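Local coordinates for protein extracellular invertase (Aspergillus kawachii, PDB 5XH8) that probably hydrolyses the beta-fructofuranosidic bond of sucrose and transfers fructosyl groups to build fructooligosaccharides such as 1-kestose, as a family 32 glycoside hydrolase, at residues D72-Q77 against G595-W600; K324-T329 against R341-V346; L371-L376 against S417-T422; L540-V545 against V553-R558. All coordinates share one frame; numbering follows the deposited sequence.

Contact 1 of 4, residues D72-Q77 against G595-W600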
loop_
_atom_site.group_PDB
_atom_site.type_symbol
_atom_site.label_atom_id
_atom_site.label_comp_id
_atom_site.label_asym_id
_atom_site.label_seq_id
_atom_site.Cartn_x
_atom_site.Cartn_y
_atom_site.Cartn_z
ATOM N N ASP A 72 6.881 12.193 -37.132
ATOM C CA ASP A 72 7.985 12.940 -37.734
ATOM C C ASP A 72 8.851 13.717 -36.736
ATOM O O ASP A 72 9.880 14.308 -37.115
ATOM C CB ASP A 72 7.414 13.877 -38.828
ATOM C CG ASP A 72 6.381 14.880 -38.268
ATOM O OD1 ASP A 72 6.215 14.952 -37.022
ATOM O OD2 ASP A 72 5.729 15.596 -39.054
ATOM N N LEU A 73 8.455 13.699 -35.456
ATOM C CA LEU A 73 9.084 14.516 -34.413
ATOM C C LEU A 73 9.080 16.020 -34.743
ATOM O O LEU A 73 10.002 16.762 -34.398
ATOM C CB LEU A 73 10.482 14.001 -34.039
ATOM C CG LEU A 73 10.980 14.397 -32.632
ATOM C CD1 LEU A 73 10.155 13.741 -31.517
ATOM C CD2 LEU A 73 12.457 14.081 -32.454
ATOM N N ALA A 74 7.981 16.443 -35.358
ATOM C CA ALA A 74 7.738 17.857 -35.670
ATOM C C ALA A 74 6.309 18.223 -35.367
ATOM O O ALA A 74 6.054 19.193 -34.637
ATOM C CB ALA A 74 8.052 18.135 -37.131
ATOM N N THR A 75 5.386 17.428 -35.904
ATOM C CA THR A 75 3.965 17.641 -35.746
ATOM C C THR A 75 3.323 16.510 -34.935
ATOM O O THR A 75 3.838 15.385 -34.887
ATOM C CB THR A 75 3.275 17.680 -37.115
ATOM O OG1 THR A 75 3.408 16.392 -37.739
ATOM C CG2 THR A 75 3.880 18.775 -38.006
ATOM N N TYR A 76 2.172 16.809 -34.347
ATOM C CA TYR A 76 1.519 15.921 -33.382
ATOM C C TYR A 76 0.046 15.728 -33.680
ATOM O O TYR A 76 -0.601 16.608 -34.273
ATOM C CB TYR A 76 1.700 16.475 -31.954
ATOM C CG TYR A 76 3.142 16.677 -31.612
ATOM C CD1 TYR A 76 3.794 17.854 -31.962
ATOM C CD2 TYR A 76 3.892 15.672 -30.986
ATOM C CE1 TYR A 76 5.135 18.043 -31.686
ATOM C CE2 TYR A 76 5.237 15.860 -30.697
ATOM C CZ TYR A 76 5.858 17.052 -31.046
ATOM O OH TYR A 76 7.191 17.279 -30.764
ATOM N N GLN A 77 -0.474 14.586 -33.240
ATOM C CA GLN A 77 -1.897 14.257 -33.276
ATOM C C GLN A 77 -2.347 13.918 -31.851
ATOM O O GLN A 77 -1.781 13.020 -31.208
ATOM C CB GLN A 77 -2.156 13.014 -34.146
ATOM C CG GLN A 77 -2.290 13.264 -35.629
ATOM C CD GLN A 77 -1.029 13.814 -36.297
ATOM O OE1 GLN A 77 0.114 13.359 -36.048
ATOM N NE2 GLN A 77 -1.234 14.801 -37.185
ATOM N N GLY A 595 7.280 32.760 -39.514
ATOM C CA GLY A 595 6.115 31.894 -39.684
ATOM C C GLY A 595 6.126 30.600 -38.877
ATOM O O GLY A 595 5.064 30.133 -38.458
ATOM N N LEU A 596 7.308 30.022 -38.670
ATOM C CA LEU A 596 7.460 28.697 -38.023
ATOM C C LEU A 596 6.574 27.688 -38.742
ATOM O O LEU A 596 6.567 27.662 -39.966
ATOM C CB LEU A 596 7.179 28.776 -36.518
ATOM C CG LEU A 596 7.901 29.875 -35.745
ATOM C CD1 LEU A 596 7.554 29.785 -34.267
ATOM C CD2 LEU A 596 9.413 29.842 -35.953
ATOM N N TYR A 597 5.815 26.871 -38.025
ATOM C CA TYR A 597 4.894 25.937 -38.666
ATOM C C TYR A 597 3.841 25.543 -37.649
ATOM O O TYR A 597 3.979 25.859 -36.467
ATOM C CB TYR A 597 5.646 24.688 -39.168
ATOM C CG TYR A 597 6.158 23.791 -38.024
ATOM C CD1 TYR A 597 7.281 24.151 -37.276
ATOM C CD2 TYR A 597 5.507 22.605 -37.699
ATOM C CE1 TYR A 597 7.737 23.352 -36.220
ATOM C CE2 TYR A 597 5.951 21.804 -36.646
ATOM C CZ TYR A 597 7.069 22.178 -35.906
ATOM O OH TYR A 597 7.521 21.374 -34.872
ATOM N N ASP A 598 2.809 24.841 -38.113
ATOM C CA ASP A 598 1.726 24.349 -37.270
ATOM C C ASP A 598 2.070 22.937 -36.743
ATOM O O ASP A 598 2.015 21.950 -37.470
ATOM C CB ASP A 598 0.431 24.330 -38.083
ATOM C CG ASP A 598 -0.768 23.924 -37.281
ATOM O OD1 ASP A 598 -0.709 23.767 -36.030
ATOM O OD2 ASP A 598 -1.832 23.757 -37.923
ATOM N N ALA A 599 2.400 22.856 -35.461
ATOM C CA ALA A 599 2.722 21.570 -34.833
ATOM C C ALA A 599 1.492 20.704 -34.591
ATOM O O ALA A 599 1.653 19.523 -34.276
ATOM C CB ALA A 599 3.505 21.776 -33.542
ATOM N N TRP A 600 0.291 21.280 -34.740
ATOM C CA TRP A 600 -0.968 20.598 -34.534
ATOM C C TRP A 600 -1.883 20.709 -35.764
ATOM O O TRP A 600 -2.971 21.264 -35.660
ATOM C CB TRP A 600 -1.666 21.170 -33.262
ATOM C CG TRP A 600 -0.866 20.920 -32.022
ATOM C CD1 TRP A 600 0.027 21.772 -31.436
ATOM C CD2 TRP A 600 -0.831 19.710 -31.247
ATOM N NE1 TRP A 600 0.599 21.186 -30.336
ATOM C CE2 TRP A 600 0.097 19.917 -30.197
ATOM C CE3 TRP A 600 -1.489 18.483 -31.337
ATOM C CZ2 TRP A 600 0.383 18.934 -29.242
ATOM C CZ3 TRP A 600 -1.213 17.500 -30.380
ATOM C CH2 TRP A 600 -0.276 17.740 -29.345
#
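Tyr597 turns its ring toward Ala74 with CG between its own backbone N and carbonyl carbon (chi1 69°), while Trp600, whose CG lies opposite its carbonyl carbon (chi1 -63°), brings its indole face against Tyr76 CB. Two loops meet here: 72-77, held by an Asx turn at Asp72 in the N-terminal beta-propeller domain of family 32, and 595-600, which follows the last strand of the C-terminal beta-sandwich. The hydroxyl OH of Tyr597 donates to Ala74 O over 2.6 Å, approaching from a direction tilted from the carbonyl plane. Thr75 CG2 sits at the edge of the same tyrosine ring and 3.7 Å from Asp598 O. One backbone bond joins the loops directly, from Tyr76 N to Ala599 O at 2.8 Å, and the same carbonyl lies at the edge of the Tyr76 ring. Asp72 shapes the first loop: its OD1 takes the N-H groups of Ala74 and Thr75 from one face of the carboxylate, and its OD2 accepts from Thr75 OG1. Asp598 makes a second Asx turn, with OD1 accepting from Trp600 N at 3.0 Å from above the carboxylate plane. Beyond the two loops, Tyr76 OH pairs with Tyr345 OH, Trp600 NE1 donates to His31 O, and Arg603 makes a cation-pi contact with the indole. The rings of Tyr76 and Trp600 meet obliquely, with planes 34° apart; the closer contact is a CH-pi one, Tyr76 CB standing 3.6 Å from the centroid of the six-membered ring of Trp600, over its face.

Contact 2 of 4, residues K324-T329 against R341-V346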
loop_
_atom_site.group_PDB
_atom_site.type_symbol
_atom_site.label_atom_id
_atom_site.label_comp_id
_atom_site.label_asym_id
_atom_site.label_seq_id
_atom_site.Cartn_x
_atom_site.Cartn_y
_atom_site.Cartn_z
ATOM N N LYS A 324 13.157 10.584 -23.387
ATOM C CA LYS A 324 13.041 9.178 -23.701
ATOM C C LYS A 324 13.969 8.844 -24.849
ATOM O O LYS A 324 14.171 9.660 -25.746
ATOM C CB LYS A 324 11.607 8.845 -24.124
ATOM C CG LYS A 324 11.249 7.368 -24.154
ATOM C CD LYS A 324 11.251 6.758 -22.748
ATOM C CE LYS A 324 10.612 5.364 -22.690
ATOM N NZ LYS A 324 10.616 4.891 -21.271
ATOM N N VAL A 325 14.468 7.617 -24.833
ATOM C CA VAL A 325 15.166 7.028 -25.962
ATOM C C VAL A 325 14.234 6.975 -27.148
ATOM O O VAL A 325 13.093 6.513 -27.042
ATOM C CB VAL A 325 15.644 5.582 -25.645
ATOM C CG1 VAL A 325 16.220 4.911 -26.894
ATOM C CG2 VAL A 325 16.689 5.641 -24.550
ATOM N N LEU A 326 14.721 7.462 -28.284
ATOM C CA LEU A 326 13.996 7.352 -29.557
ATOM C C LEU A 326 14.897 6.568 -30.509
ATOM O O LEU A 326 15.952 7.080 -30.912
ATOM C CB LEU A 326 13.702 8.759 -30.129
ATOM C CG LEU A 326 13.003 8.833 -31.488
ATOM C CD1 LEU A 326 11.587 8.260 -31.428
ATOM C CD2 LEU A 326 12.995 10.269 -32.024
ATOM N N PRO A 327 14.514 5.329 -30.847
ATOM C CA PRO A 327 15.457 4.570 -31.665
ATOM C C PRO A 327 15.496 5.013 -33.133
ATOM O O PRO A 327 14.502 5.527 -33.686
ATOM C CB PRO A 327 14.966 3.118 -31.526
ATOM C CG PRO A 327 13.530 3.240 -31.217
ATOM C CD PRO A 327 13.369 4.504 -30.424
ATOM N N SER A 328 16.635 4.742 -33.754
ATOM C CA SER A 328 16.843 4.957 -35.198
ATOM C C SER A 328 15.781 4.288 -36.060
ATOM O O SER A 328 15.495 4.760 -37.144
ATOM C CB SER A 328 18.229 4.439 -35.622
ATOM O OG SER A 328 18.257 3.020 -35.613
ATOM N N THR A 329 15.194 3.208 -35.561
ATOM C CA THR A 329 14.117 2.506 -36.242
ATOM C C THR A 329 12.747 3.156 -36.148
ATOM O O THR A 329 11.806 2.692 -36.802
ATOM C CB THR A 329 13.958 1.106 -35.665
ATOM O OG1 THR A 329 13.687 1.206 -34.261
ATOM C CG2 THR A 329 15.266 0.280 -35.909
ATOM N N ARG A 341 18.509 8.392 -30.472
ATOM C CA ARG A 341 18.553 9.709 -29.819
ATOM C C ARG A 341 17.958 9.614 -28.437
ATOM O O ARG A 341 17.296 8.639 -28.125
ATOM C CB ARG A 341 17.776 10.722 -30.652
ATOM C CG ARG A 341 18.497 11.111 -31.933
ATOM C CD ARG A 341 17.704 12.096 -32.729
ATOM N NE ARG A 341 16.568 11.490 -33.410
ATOM C CZ ARG A 341 15.663 12.172 -34.114
ATOM N NH1 ARG A 341 15.731 13.496 -34.204
ATOM N NH2 ARG A 341 14.684 11.530 -34.727
ATOM N N PHE A 342 18.250 10.616 -27.612
ATOM C CA PHE A 342 17.537 10.877 -26.387
ATOM C C PHE A 342 16.870 12.254 -26.520
ATOM O O PHE A 342 17.553 13.289 -26.548
ATOM C CB PHE A 342 18.456 10.850 -25.171
ATOM C CG PHE A 342 17.703 10.915 -23.867
ATOM C CD1 PHE A 342 17.156 9.764 -23.314
ATOM C CD2 PHE A 342 17.511 12.129 -23.215
ATOM C CE1 PHE A 342 16.439 9.824 -22.132
ATOM C CE2 PHE A 342 16.795 12.195 -22.036
ATOM C CZ PHE A 342 16.248 11.047 -21.500
ATOM N N ILE A 343 15.537 12.247 -26.619
ATOM C CA ILE A 343 14.750 13.459 -26.825
ATOM C C ILE A 343 14.164 13.857 -25.477
ATOM O O ILE A 343 13.488 13.036 -24.836
ATOM C CB ILE A 343 13.623 13.198 -27.837
ATOM C CG1 ILE A 343 14.172 12.585 -29.146
ATOM C CG2 ILE A 343 12.784 14.467 -28.066
ATOM C CD1 ILE A 343 15.264 13.392 -29.837
ATOM N N SER A 344 14.435 15.088 -25.041
ATOM C CA SER A 344 13.907 15.653 -23.799
ATOM C C SER A 344 12.966 16.849 -24.055
ATOM O O SER A 344 13.298 17.778 -24.828
ATOM C CB SER A 344 15.054 16.141 -22.925
ATOM O OG SER A 344 14.586 16.471 -21.636
ATOM N N TYR A 345 11.793 16.797 -23.418
ATOM C CA TYR A 345 10.849 17.906 -23.344
ATOM C C TYR A 345 10.904 18.506 -21.958
ATOM O O TYR A 345 10.565 17.857 -20.958
ATOM C CB TYR A 345 9.409 17.444 -23.618
ATOM C CG TYR A 345 9.152 16.949 -25.005
ATOM C CD1 TYR A 345 9.460 15.633 -25.363
ATOM C CD2 TYR A 345 8.583 17.769 -25.966
ATOM C CE1 TYR A 345 9.234 15.168 -26.648
ATOM C CE2 TYR A 345 8.337 17.321 -27.245
ATOM C CZ TYR A 345 8.669 16.019 -27.593
ATOM O OH TYR A 345 8.438 15.555 -28.860
ATOM N N VAL A 346 11.309 19.759 -21.898
ATOM C CA VAL A 346 11.267 20.557 -20.684
ATOM C C VAL A 346 9.884 21.207 -20.531
ATOM O O VAL A 346 9.298 21.629 -21.511
ATOM C CB VAL A 346 12.336 21.661 -20.752
ATOM C CG1 VAL A 346 12.285 22.581 -19.525
ATOM C CG2 VAL A 346 13.719 21.034 -20.877
HETATM O O HOH W 1 16.427 8.484 -33.134
#
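The Phe342 ring carries the backbone of Lys324 over one face: Lys324 N stands 3.6 Å from Phe342 CE1, above the rim and not the centre, and Phe253 stacks on the ring from elsewhere in the chain. At the edge of the Arg341 guanidinium, in its plane, lies a water that accepts from Arg341 NE at 3.0 Å and donates to Leu326 O, tying the side chain back to the opposite strand. Leu326 runs alongside Arg341, pointing the same way, and brings CD2 to 3.4 Å from Arg341 NH2; the same methyl rests against Ile343 CG1 at 3.9 Å. A bend at chi3 (-75°) turns the arginine tip, whose NH1 forms salt bridges with Glu421 and Glu375. Strands 318-326 and 341-348 pair antiparallel, with Leu326 and Arg341 as a hydrogen-bonded pair: Leu326 N to Arg341 O is 2.8 Å, and Arg341 N to Leu326 O is 2.9 Å. Between this pair and the next hydrogen-bonded one, Lys324 with Ile343, Val325 and Phe342 form a non-hydrogen-bonded pair with side chains on the face away from Leu326 and Ile343. The sheet belongs to the beta-propeller domain, five-bladed in family 32. Strand 341-348 is flanked on its other side by strand 366-385, helix 331-336 lies in the connection between the paired strands, and strands 37-47 and 54-60 pack against Leu326.

Contact 3 of 4, residues L371-L376 against S417-T422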
loop_
_atom_site.group_PDB
_atom_site.type_symbol
_atom_site.label_atom_id
_atom_site.label_comp_id
_atom_site.label_asym_id
_atom_site.label_seq_id
_atom_site.Cartn_x
_atom_site.Cartn_y
_atom_site.Cartn_z
ATOM N N LEU A 371 8.486 22.885 -23.830
ATOM C CA LEU A 371 9.442 23.483 -24.766
ATOM C C LEU A 371 9.681 22.560 -25.974
ATOM O O LEU A 371 9.171 21.423 -26.037
ATOM C CB LEU A 371 10.734 23.816 -24.034
ATOM C CG LEU A 371 10.537 24.767 -22.845
ATOM C CD1 LEU A 371 11.890 25.095 -22.223
ATOM C CD2 LEU A 371 9.824 26.042 -23.269
ATOM N N LEU A 372 10.405 23.070 -26.969
ATOM C CA LEU A 372 10.696 22.302 -28.166
ATOM C C LEU A 372 11.446 21.000 -27.772
ATOM O O LEU A 372 12.265 21.014 -26.855
ATOM C CB LEU A 372 11.603 23.100 -29.120
ATOM C CG LEU A 372 11.110 24.454 -29.642
ATOM C CD1 LEU A 372 12.281 25.170 -30.298
ATOM C CD2 LEU A 372 9.924 24.254 -30.572
ATOM N N PRO A 373 11.165 19.887 -28.460
ATOM C CA PRO A 373 11.926 18.678 -28.162
ATOM C C PRO A 373 13.399 18.948 -28.390
ATOM O O PRO A 373 13.749 19.599 -29.397
ATOM C CB PRO A 373 11.405 17.663 -29.186
ATOM C CG PRO A 373 10.778 18.480 -30.275
ATOM C CD PRO A 373 10.234 19.696 -29.582
ATOM N N ARG A 374 14.249 18.467 -27.482
ATOM C CA ARG A 374 15.689 18.691 -27.573
ATOM C C ARG A 374 16.442 17.350 -27.669
ATOM O O ARG A 374 16.151 16.400 -26.923
ATOM C CB ARG A 374 16.190 19.477 -26.380
ATOM C CG ARG A 374 15.674 20.898 -26.352
ATOM C CD ARG A 374 15.963 21.656 -25.082
ATOM N NE ARG A 374 15.324 22.976 -25.182
ATOM C CZ ARG A 374 15.273 23.893 -24.221
ATOM N NH1 ARG A 374 15.809 23.682 -23.031
ATOM N NH2 ARG A 374 14.666 25.040 -24.470
ATOM N N GLU A 375 17.376 17.290 -28.624
ATOM C CA GLU A 375 18.371 16.218 -28.713
ATOM C C GLU A 375 19.464 16.475 -27.693
ATOM O O GLU A 375 19.966 17.602 -27.582
ATOM C CB GLU A 375 18.961 16.111 -30.139
ATOM C CG GLU A 375 17.999 15.491 -31.117
ATOM C CD GLU A 375 18.520 15.472 -32.542
ATOM O OE1 GLU A 375 19.738 15.480 -32.689
ATOM O OE2 GLU A 375 17.726 15.414 -33.509
ATOM N N LEU A 376 19.782 15.437 -26.905
ATOM C CA LEU A 376 20.911 15.481 -25.987
ATOM C C LEU A 376 22.016 14.549 -26.497
ATOM O O LEU A 376 21.734 13.427 -26.985
ATOM C CB LEU A 376 20.492 15.088 -24.578
ATOM C CG LEU A 376 19.369 15.898 -23.934
ATOM C CD1 LEU A 376 19.244 15.481 -22.469
ATOM C CD2 LEU A 376 19.576 17.400 -24.042
ATOM N N SER A 417 20.430 20.731 -28.275
ATOM C CA SER A 417 19.986 21.350 -29.511
ATOM C C SER A 417 18.524 20.989 -29.794
ATOM O O SER A 417 18.009 20.003 -29.280
ATOM C CB SER A 417 20.866 20.884 -30.680
ATOM O OG SER A 417 20.786 19.473 -30.779
ATOM N N ILE A 418 17.871 21.781 -30.633
ATOM C CA ILE A 418 16.492 21.528 -31.011
ATOM C C ILE A 418 16.486 20.242 -31.827
ATOM O O ILE A 418 17.310 20.079 -32.697
ATOM C CB ILE A 418 15.944 22.677 -31.888
ATOM C CG1 ILE A 418 15.966 24.003 -31.117
ATOM C CG2 ILE A 418 14.535 22.354 -32.381
ATOM C CD1 ILE A 418 15.795 25.229 -31.984
ATOM N N ALA A 419 15.570 19.328 -31.569
ATOM C CA ALA A 419 15.525 18.101 -32.357
ATOM C C ALA A 419 15.475 18.418 -33.855
ATOM O O ALA A 419 14.775 19.357 -34.293
ATOM C CB ALA A 419 14.342 17.253 -31.962
ATOM N N ARG A 420 16.197 17.617 -34.637
ATOM C CA ARG A 420 16.545 18.020 -36.005
ATOM C C ARG A 420 15.341 18.324 -36.874
ATOM O O ARG A 420 15.330 19.360 -37.562
ATOM C CB ARG A 420 17.513 17.039 -36.679
ATOM C CG ARG A 420 16.957 15.658 -37.009
ATOM C CD ARG A 420 18.083 14.655 -37.264
ATOM N NE ARG A 420 18.959 14.575 -36.093
ATOM C CZ ARG A 420 20.110 13.897 -36.032
ATOM N NH1 ARG A 420 20.536 13.174 -37.067
ATOM N NH2 ARG A 420 20.820 13.930 -34.924
ATOM N N GLU A 421 14.318 17.472 -36.797
ATOM C CA GLU A 421 13.145 17.604 -37.650
ATOM C C GLU A 421 12.277 18.814 -37.266
ATOM O O GLU A 421 11.673 19.470 -38.136
ATOM C CB GLU A 421 12.300 16.351 -37.620
ATOM C CG GLU A 421 13.054 15.076 -37.966
ATOM C CD GLU A 421 13.554 14.289 -36.756
ATOM O OE1 GLU A 421 13.893 14.896 -35.714
ATOM O OE2 GLU A 421 13.638 13.047 -36.856
ATOM N N THR A 422 12.218 19.095 -35.966
ATOM C CA THR A 422 11.546 20.282 -35.464
ATOM C C THR A 422 12.284 21.558 -35.884
ATOM O O THR A 422 11.641 22.534 -36.270
ATOM C CB THR A 422 11.383 20.220 -33.935
ATOM O OG1 THR A 422 10.429 19.206 -33.638
ATOM C CG2 THR A 422 10.893 21.545 -33.368
HETATM O O HOH W 2 22.430 17.987 -29.121
#
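Glu375 and Arg420 cross at about a right angle, the carboxylate and guanidinium planes 37° apart, and the arginine grips the glutamate side-on. NH2 of Arg420 donates to Glu375 OE1 at 2.9 Å, almost straight and in the guanidinium plane, while NE of Arg420 meets the syn lone pair of Glu375 OE2 at 3.0 Å. The backbone N of Arg420, in the first turn of helix 420-426, adds a bond to OE2 from above the carboxylate plane. Arg420 reaches the carboxylate with CG tucked between N and the carbonyl carbon (chi1 68°) and a bend at chi3.

On the other flank the ring carbon Pro373 CG comes within 3.5 Å of Thr422 OG1, and the side chains of Leu372 and Ile418 cross at a slant, CD1 to CD1 3.9 Å. The strands 366-385 and 408-418 are antiparallel here: Glu375 N bonds to Ser417 O, and Ala419 N, right before the helix, donates to Pro373 O at 2.8 Å. This joins the propeller sheet to the helix leading toward the sandwich.

Two bonds from Arg420, with a salt bridge from Arg341, converge on Glu375 OE2, which probably favours the ionised carboxylate and may offset the like charge of Glu421, whose OE1 also pairs with Arg341.

Contact 4 of 4, residues L540-V545 against V553-R558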
loop_
_atom_site.group_PDB
_atom_site.type_symbol
_atom_site.label_atom_id
_atom_site.label_comp_id
_atom_site.label_asym_id
_atom_site.label_seq_id
_atom_site.Cartn_x
_atom_site.Cartn_y
_atom_site.Cartn_z
ATOM N N LEU A 540 29.869 33.698 -30.149
ATOM C CA LEU A 540 28.544 33.435 -29.577
ATOM C C LEU A 540 27.617 33.127 -30.731
ATOM O O LEU A 540 27.286 34.015 -31.519
ATOM C CB LEU A 540 28.027 34.643 -28.798
ATOM C CG LEU A 540 26.597 34.558 -28.248
ATOM C CD1 LEU A 540 26.454 33.388 -27.270
ATOM C CD2 LEU A 540 26.207 35.880 -27.594
ATOM N N ASP A 541 27.290 31.852 -30.880
ATOM C CA ASP A 541 26.326 31.377 -31.864
ATOM C C ASP A 541 24.920 31.298 -31.242
ATOM O O ASP A 541 24.553 30.317 -30.586
ATOM C CB ASP A 541 26.780 30.021 -32.395
ATOM C CG ASP A 541 25.982 29.570 -33.580
ATOM O OD1 ASP A 541 25.285 30.402 -34.190
ATOM O OD2 ASP A 541 26.047 28.377 -33.907
ATOM N N LEU A 542 24.143 32.342 -31.496
ATOM C CA LEU A 542 22.887 32.590 -30.842
ATOM C C LEU A 542 21.728 32.171 -31.743
ATOM O O LEU A 542 21.711 32.538 -32.910
ATOM C CB LEU A 542 22.823 34.079 -30.535
ATOM C CG LEU A 542 21.941 34.591 -29.420
ATOM C CD1 LEU A 542 22.203 33.867 -28.104
ATOM C CD2 LEU A 542 22.166 36.096 -29.289
ATOM N N THR A 543 20.789 31.373 -31.217
ATOM C CA THR A 543 19.474 31.178 -31.856
ATOM C C THR A 543 18.334 31.606 -30.913
ATOM O O THR A 543 18.310 31.212 -29.744
ATOM C CB THR A 543 19.271 29.721 -32.274
ATOM O OG1 THR A 543 20.376 29.286 -33.072
ATOM C CG2 THR A 543 17.984 29.554 -33.063
ATOM N N LEU A 544 17.418 32.426 -31.423
ATOM C CA LEU A 544 16.215 32.845 -30.702
ATOM C C LEU A 544 15.035 32.254 -31.454
ATOM O O LEU A 544 14.923 32.446 -32.660
ATOM C CB LEU A 544 16.080 34.373 -30.662
ATOM C CG LEU A 544 16.901 35.194 -29.666
ATOM C CD1 LEU A 544 18.342 34.753 -29.571
ATOM C CD2 LEU A 544 16.848 36.668 -30.047
ATOM N N VAL A 545 14.168 31.538 -30.747
ATOM C CA VAL A 545 12.925 31.043 -31.321
ATOM C C VAL A 545 11.810 31.720 -30.542
ATOM O O VAL A 545 11.675 31.512 -29.323
ATOM C CB VAL A 545 12.769 29.516 -31.209
ATOM C CG1 VAL A 545 11.511 29.045 -31.947
ATOM C CG2 VAL A 545 14.017 28.805 -31.710
ATOM N N VAL A 553 15.955 30.648 -26.026
ATOM C CA VAL A 553 17.266 31.150 -26.387
ATOM C C VAL A 553 18.274 30.000 -26.300
ATOM O O VAL A 553 18.489 29.454 -25.223
ATOM C CB VAL A 553 17.685 32.274 -25.421
ATOM C CG1 VAL A 553 19.061 32.829 -25.815
ATOM C CG2 VAL A 553 16.626 33.374 -25.404
ATOM N N TYR A 554 18.862 29.642 -27.439
ATOM C CA TYR A 554 19.933 28.673 -27.532
ATOM C C TYR A 554 21.282 29.341 -27.866
ATOM O O TYR A 554 21.329 30.340 -28.628
ATOM C CB TYR A 554 19.620 27.651 -28.614
ATOM C CG TYR A 554 18.360 26.816 -28.380
ATOM C CD1 TYR A 554 17.096 27.293 -28.730
ATOM C CD2 TYR A 554 18.446 25.537 -27.829
ATOM C CE1 TYR A 554 15.947 26.527 -28.517
ATOM C CE2 TYR A 554 17.308 24.747 -27.628
ATOM C CZ TYR A 554 16.060 25.244 -27.958
ATOM O OH TYR A 554 14.956 24.444 -27.753
ATOM N N ALA A 555 22.369 28.760 -27.337
ATOM C CA ALA A 555 23.741 29.209 -27.673
ATOM C C ALA A 555 24.729 28.052 -27.747
ATOM O O ALA A 555 24.799 27.202 -26.830
ATOM C CB ALA A 555 24.231 30.264 -26.696
ATOM N N ASN A 556 25.433 27.980 -28.881
ATOM C CA ASN A 556 26.662 27.201 -29.012
ATOM C C ASN A 556 26.437 25.705 -28.815
ATOM O O ASN A 556 27.352 24.982 -28.409
ATOM C CB ASN A 556 27.725 27.749 -28.041
ATOM C CG ASN A 556 28.233 29.131 -28.453
ATOM O OD1 ASN A 556 29.402 29.283 -28.806
ATOM N ND2 ASN A 556 27.376 30.137 -28.390
ATOM N N GLY A 557 25.206 25.249 -29.101
ATOM C CA GLY A 557 24.796 23.856 -28.920
ATOM C C GLY A 557 24.921 23.300 -27.517
ATOM O O GLY A 557 24.945 22.076 -27.358
ATOM N N ARG A 558 25.013 24.179 -26.514
ATOM C CA ARG A 558 25.204 23.774 -25.117
ATOM C C ARG A 558 24.492 24.652 -24.087
ATOM O O ARG A 558 24.750 24.535 -22.908
ATOM C CB ARG A 558 26.707 23.727 -24.788
ATOM C CG ARG A 558 27.421 25.071 -24.805
ATOM C CD ARG A 558 28.935 24.877 -24.938
ATOM N NE ARG A 558 29.691 26.079 -24.564
ATOM C CZ ARG A 558 30.565 26.740 -25.335
ATOM N NH1 ARG A 558 30.836 26.353 -26.587
ATOM N NH2 ARG A 558 31.180 27.812 -24.839
#
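Segments 540-545 and 553-555 run antiparallel with their axes 4.8 Å apart at 159°, and Thr543 and Tyr554 form the hydrogen-bonded pair, each N donating to the other's O at 2.8 Å. They lie in the arms of a beta-hairpin, strands 534-547 and 550-555, in the C-terminal beta-sandwich of family 32. Non-hydrogen-bonded pairs lie on either side, Leu542 with Ala555 and Leu544 with Val553, and their side chains gather on one face of the sheet. There Leu542, with CG anti to its backbone N (chi1 -156°), slants across Val553 and brings CD1 to 4.0 Å from Val553 CG1, while Leu540 CD1 rests 3.9 Å from Ala555 CB. Ile498 of strand 497-501, in the other sheet of the sandwich, packs onto Leu542 and Val553, so this face belongs to the hydrophobic interior. On the Thr543 face the Tyr554 ring has Thr543 O at its edge and Val545 CG2 obliquely beside it. That ring leans on Leu372 and Ile418 across the domain boundary, and its OH accepts from Arg374 NE. Strand 455-463 bonds to the far edge of 540-545. At the end of strand 550-555 the chain turns sharply: Asn556 and Gly557 both have positive phi, and Arg558 N returns to Ala555 O. Asn556 N still donates to Asp541 O, at 3.0 Å.

Contacts 2, 3 and 4 are buried, whereas contact 1 is only partly buried and lies farthest from the chain centre. Contacts 2 and 3 share one propeller sheet through strands 341-348 and 366-385, and salt bridges link them. Contact 4 belongs to the sandwich and is mostly aliphatic, but Tyr554 touches Leu372 and Ile418 of contact 3, making contact 3 a bridge between the domains. Contact 1 joins the same two domains by loops, relying on hydroxyl, backbone and aromatic contacts; its Leu73 O and Thr422 OG1 of contact 3 are hydrogen-bonded. Contacts 1 and 4 do not touch, their centres being about 21 Å apart.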